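PDB 5C1F: septation protein imp2 from Schizosaccharomyces pombe, which binds membrane phospholipids through this F-BAR domain, anchors the cytoskeleton to the membrane, is required for normal septation and takes part in disassembly of the medial ring. Local coordinates for residues Val125-Leu136 / Ala189-Trp200. Residues are numbered along the deposited sequence; the frame is centred on the assembly and turned at random. Where two conformers were deposited one is given.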
loop_
_atom_site.group_PDB
_atom_site.type_symbol
_atom_site.label_atom_id
_atom_site.label_comp_id
_atom_site.label_asym_id
_atom_site.label_seq_id
_atom_site.Cartn_x
_atom_site.Cartn_y
_atom_site.Cartn_z
ATOM N N VAL A 125 13.143 -29.739 42.295
ATOM C CA VAL A 125 13.112 -31.195 42.318
ATOM C C VAL A 125 14.413 -31.764 41.765
ATOM O O VAL A 125 14.980 -32.704 42.322
ATOM C CB VAL A 125 11.924 -31.742 41.505
ATOM C CG1 VAL A 125 11.950 -33.262 41.470
ATOM C CG2 VAL A 125 10.611 -31.239 42.087
ATOM N N HIS A 126 14.886 -31.171 40.674
ATOM C CA HIS A 126 16.121 -31.607 40.034
ATOM C C HIS A 126 17.340 -31.351 40.922
ATOM O O HIS A 126 18.241 -32.186 41.001
ATOM C CB HIS A 126 16.292 -30.905 38.688
ATOM C CG HIS A 126 17.390 -31.475 37.844
ATOM N ND1 HIS A 126 18.586 -30.822 37.640
ATOM C CD2 HIS A 126 17.471 -32.636 37.155
ATOM C CE1 HIS A 126 19.356 -31.558 36.857
ATOM N NE2 HIS A 126 18.704 -32.664 36.549
ATOM N N LYS A 127 17.364 -30.199 41.587
ATOM C CA LYS A 127 18.463 -29.864 42.489
ATOM C C LYS A 127 18.520 -30.827 43.667
ATOM O O LYS A 127 19.605 -31.214 44.108
ATOM C CB LYS A 127 18.339 -28.427 42.999
ATOM C CG LYS A 127 18.924 -27.378 42.062
ATOM C CD LYS A 127 18.868 -25.990 42.690
ATOM C CE LYS A 127 19.520 -24.939 41.799
ATOM N NZ LYS A 127 18.823 -24.815 40.492
ATOM N N ASP A 128 17.353 -31.209 44.176
ATOM C CA ASP A 128 17.277 -32.159 45.280
ATOM C C ASP A 128 17.737 -33.541 44.827
ATOM O O ASP A 128 18.397 -34.258 45.577
ATOM C CB ASP A 128 15.855 -32.230 45.841
ATOM C CG ASP A 128 15.755 -33.114 47.072
ATOM O OD1 ASP A 128 16.116 -32.646 48.173
ATOM O OD2 ASP A 128 15.308 -34.274 46.944
ATOM N N LYS A 129 17.391 -33.906 43.596
ATOM C CA LYS A 129 17.795 -35.189 43.031
ATOM C C LYS A 129 19.312 -35.297 42.958
ATOM O O LYS A 129 19.893 -36.306 43.352
ATOM C CB LYS A 129 17.190 -35.387 41.642
ATOM C CG LYS A 129 17.628 -36.674 40.958
ATOM C CD LYS A 129 17.348 -36.628 39.465
ATOM C CE LYS A 129 17.973 -37.816 38.747
ATOM N NZ LYS A 129 17.905 -37.680 37.264
ATOM N N LEU A 130 19.953 -34.248 42.455
ATOM C CA LEU A 130 21.406 -34.233 42.374
ATOM C C LEU A 130 22.021 -34.127 43.766
ATOM O O LEU A 130 23.090 -34.682 44.023
ATOM C CB LEU A 130 21.884 -33.083 41.483
ATOM C CG LEU A 130 21.415 -33.147 40.025
ATOM C CD1 LEU A 130 21.920 -31.948 39.233
ATOM C CD2 LEU A 130 21.851 -34.452 39.370
ATOM N N SER A 131 21.339 -33.425 44.666
ATOM C CA SER A 131 21.828 -33.259 46.031
ATOM C C SER A 131 21.886 -34.593 46.772
ATOM O O SER A 131 22.891 -34.905 47.416
ATOM C CB SER A 131 20.951 -32.275 46.803
ATOM O OG SER A 131 21.433 -32.099 48.124
ATOM N N LYS A 132 20.815 -35.375 46.684
ATOM C CA LYS A 132 20.799 -36.689 47.318
ATOM C C LYS A 132 21.855 -37.597 46.691
ATOM O O LYS A 132 22.547 -38.326 47.396
ATOM C CB LYS A 132 19.419 -37.343 47.210
ATOM C CG LYS A 132 18.269 -36.523 47.778
ATOM C CD LYS A 132 18.550 -36.029 49.183
ATOM C CE LYS A 132 17.380 -35.206 49.704
ATOM N NZ LYS A 132 17.751 -34.375 50.880
ATOM N N HIS A 133 21.980 -37.538 45.366
ATOM C CA HIS A 133 22.918 -38.399 44.649
ATOM C C HIS A 133 24.359 -38.136 45.077
ATOM O O HIS A 133 25.149 -39.071 45.218
ATOM C CB HIS A 133 22.778 -38.214 43.135
ATOM C CG HIS A 133 23.474 -39.273 42.335
ATOM N ND1 HIS A 133 24.808 -39.199 41.999
ATOM C CD2 HIS A 133 23.021 -40.441 41.819
ATOM C CE1 HIS A 133 25.146 -40.271 41.303
ATOM N NE2 HIS A 133 24.080 -41.039 41.180
ATOM N N GLN A 134 24.696 -36.866 45.284
ATOM C CA GLN A 134 26.006 -36.499 45.816
ATOM C C GLN A 134 26.202 -37.092 47.205
ATOM O O GLN A 134 27.266 -37.627 47.514
ATOM C CB GLN A 134 26.169 -34.979 45.872
ATOM C CG GLN A 134 26.249 -34.309 44.515
ATOM C CD GLN A 134 26.190 -32.797 44.613
ATOM O OE1 GLN A 134 25.188 -32.180 44.251
ATOM N NE2 GLN A 134 27.266 -32.191 45.101
ATOM N N ALA A 135 25.169 -36.989 48.037
ATOM C CA ALA A 135 25.215 -37.521 49.393
ATOM C C ALA A 135 25.369 -39.033 49.375
ATOM O O ALA A 135 26.011 -39.613 50.251
ATOM C CB ALA A 135 23.967 -37.124 50.165
ATOM N N LEU A 136 24.777 -39.667 48.370
ATOM C CA LEU A 136 24.876 -41.112 48.224
ATOM C C LEU A 136 26.302 -41.536 47.890
ATOM O O LEU A 136 26.824 -42.488 48.467
ATOM C CB LEU A 136 23.916 -41.610 47.146
ATOM C CG LEU A 136 24.017 -43.100 46.824
ATOM C CD1 LEU A 136 23.846 -43.925 48.082
ATOM C CD2 LEU A 136 22.975 -43.482 45.796
ATOM N N ALA A 189 21.262 -43.161 52.706
ATOM C CA ALA A 189 21.513 -42.396 51.492
ATOM C C ALA A 189 20.875 -43.078 50.291
ATOM O O ALA A 189 20.316 -42.415 49.421
ATOM C CB ALA A 189 23.006 -42.213 51.272
ATOM N N VAL A 190 20.962 -44.404 50.251
ATOM C CA VAL A 190 20.307 -45.187 49.208
ATOM C C VAL A 190 18.791 -44.974 49.242
ATOM O O VAL A 190 18.161 -44.760 48.206
ATOM C CB VAL A 190 20.621 -46.693 49.351
ATOM C CG1 VAL A 190 19.806 -47.510 48.358
ATOM C CG2 VAL A 190 22.107 -46.947 49.167
ATOM N N ALA A 191 18.215 -45.021 50.439
ATOM C CA ALA A 191 16.776 -44.851 50.601
ATOM C C ALA A 191 16.320 -43.464 50.152
ATOM O O ALA A 191 15.325 -43.328 49.438
ATOM C CB ALA A 191 16.373 -45.096 52.048
ATOM N N ALA A 192 17.058 -42.439 50.570
ATOM C CA ALA A 192 16.698 -41.058 50.264
ATOM C C ALA A 192 16.802 -40.746 48.768
ATOM O O ALA A 192 15.979 -40.010 48.224
ATOM C CB ALA A 192 17.567 -40.104 51.066
ATOM N N VAL A 193 17.810 -41.309 48.108
ATOM C CA VAL A 193 17.978 -41.116 46.669
ATOM C C VAL A 193 16.872 -41.826 45.889
ATOM O O VAL A 193 16.437 -41.351 44.842
ATOM C CB VAL A 193 19.364 -41.614 46.190
ATOM C CG1 VAL A 193 19.465 -41.583 44.672
ATOM C CG2 VAL A 193 20.464 -40.762 46.793
ATOM N N ARG A 194 16.435 -42.973 46.393
ATOM C CA ARG A 194 15.358 -43.712 45.754
ATOM C C ARG A 194 14.083 -42.884 45.748
ATOM O O ARG A 194 13.392 -42.800 44.732
ATOM C CB ARG A 194 15.114 -45.052 46.458
ATOM C CG ARG A 194 13.725 -45.654 46.173
ATOM C CD ARG A 194 13.556 -47.071 46.665
ATOM N NE ARG A 194 14.019 -47.297 48.027
ATOM C CZ ARG A 194 13.414 -46.831 49.118
ATOM N NH1 ARG A 194 12.321 -46.080 49.027
ATOM N NH2 ARG A 194 13.915 -47.088 50.321
ATOM N N ASP A 195 13.778 -42.275 46.888
ATOM C CA ASP A 195 12.572 -41.468 47.019
ATOM C C ASP A 195 12.643 -40.251 46.100
ATOM O O ASP A 195 11.651 -39.868 45.485
ATOM C CB ASP A 195 12.371 -41.021 48.468
ATOM C CG ASP A 195 12.154 -42.186 49.414
ATOM O OD1 ASP A 195 11.785 -43.281 48.939
ATOM O OD2 ASP A 195 12.347 -42.005 50.636
ATOM N N SER A 196 13.827 -39.654 46.013
ATOM C CA SER A 196 14.034 -38.468 45.193
ATOM C C SER A 196 13.871 -38.784 43.707
ATOM O O SER A 196 13.276 -38.006 42.961
ATOM C CB SER A 196 15.417 -37.873 45.466
ATOM O OG SER A 196 15.576 -36.632 44.805
ATOM N N TYR A 197 14.397 -39.931 43.286
ATOM C CA TYR A 197 14.240 -40.394 41.910
ATOM C C TYR A 197 12.780 -40.686 41.583
ATOM O O TYR A 197 12.315 -40.403 40.477
ATOM C CB TYR A 197 15.085 -41.646 41.661
ATOM C CG TYR A 197 16.469 -41.366 41.122
ATOM C CD1 TYR A 197 17.374 -40.600 41.842
ATOM C CD2 TYR A 197 16.876 -41.884 39.899
ATOM C CE1 TYR A 197 18.643 -40.346 41.354
ATOM C CE2 TYR A 197 18.143 -41.637 39.403
ATOM C CZ TYR A 197 19.021 -40.867 40.134
ATOM O OH TYR A 197 20.284 -40.618 39.649
ATOM N N ALA A 198 12.067 -41.267 42.544
ATOM C CA ALA A 198 10.651 -41.563 42.371
ATOM C C ALA A 198 9.867 -40.273 42.187
ATOM O O ALA A 198 8.998 -40.181 41.319
ATOM C CB ALA A 198 10.116 -42.347 43.558
ATOM N N ARG A 199 10.184 -39.275 43.004
ATOM C CA ARG A 199 9.533 -37.977 42.905
ATOM C C ARG A 199 9.922 -37.279 41.608
ATOM O O ARG A 199 9.102 -36.601 40.986
ATOM C CB ARG A 199 9.884 -37.099 44.108
ATOM C CG ARG A 199 9.285 -37.582 45.420
ATOM C CD ARG A 199 9.380 -36.517 46.500
ATOM N NE ARG A 199 10.757 -36.094 46.735
ATOM C CZ ARG A 199 11.544 -36.599 47.679
ATOM N NH1 ARG A 199 11.091 -37.549 48.487
ATOM N NH2 ARG A 199 12.786 -36.153 47.817
ATOM N N TRP A 200 11.175 -37.459 41.201
ATOM C CA TRP A 200 11.678 -36.857 39.972
ATOM C C TRP A 200 10.970 -37.399 38.733
ATOM O O TRP A 200 10.593 -36.638 37.843
ATOM C CB TRP A 200 13.183 -37.085 39.843
ATOM C CG TRP A 200 13.682 -36.836 38.458
ATOM C CD1 TRP A 200 14.092 -37.771 37.554
ATOM C CD2 TRP A 200 13.795 -35.568 37.805
ATOM N NE1 TRP A 200 14.467 -37.161 36.382
ATOM C CE2 TRP A 200 14.293 -35.808 36.511
ATOM C CE3 TRP A 200 13.530 -34.252 38.194
ATOM C CZ2 TRP A 200 14.532 -34.780 35.601
ATOM C CZ3 TRP A 200 13.767 -33.233 37.289
ATOM C CH2 TRP A 200 14.263 -33.504 36.008
HETATM O O HOH W 1 20.875 -39.600 49.806
#
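Lys129 runs its extended chain between two aromatic side chains of the facing helix, Tyr197 and Trp200. Its CG leaves anti to the backbone N (chi1 177°), which sends the methylenes out over the rings: Lys129 CE lies over one face of the phenol, 3.5 Å from Tyr197 CZ, and CD over the pyrrole part of the indole, 3.8 Å from Trp200 CG. In a cation-pi contact Lys129 NZ lies 4.0 Å from the centroid of the five-membered ring of Trp200, and it meets Tyr197 off-centre; Asp17 supplies its counter-charge. A long aliphatic chain with a charged end suits this place, apolar where the methylenes cross the rings and charged where Asp17 meets NZ. Asp17 also hydrogen-bonds to His126 NE2, and the His126 ring meets the six-membered ring of Trp200 obliquely, planes at 53°. Residues 125-136 and 189-200, on helices 69-155 and 162-252, run antiparallel at 160° in the long helical bundle of the F-BAR domain. On the polar flank, small Ser196 donates from OG to Asp128 OD2 (3.2 Å), on the anti side of the carboxylate but tilted out of its plane. The same oxygen takes a weak, salt-bridging bond from Arg199 NH2. A water donates to both Lys132 O and Ala189 O. Toward the other end, apolar packing takes over: Leu136 CD1 sits 3.7 Å from Ala189 CB, and Leu136 CB meets Val193 CG2, while Pro277 of the second subunit packs against Leu136 and Val193.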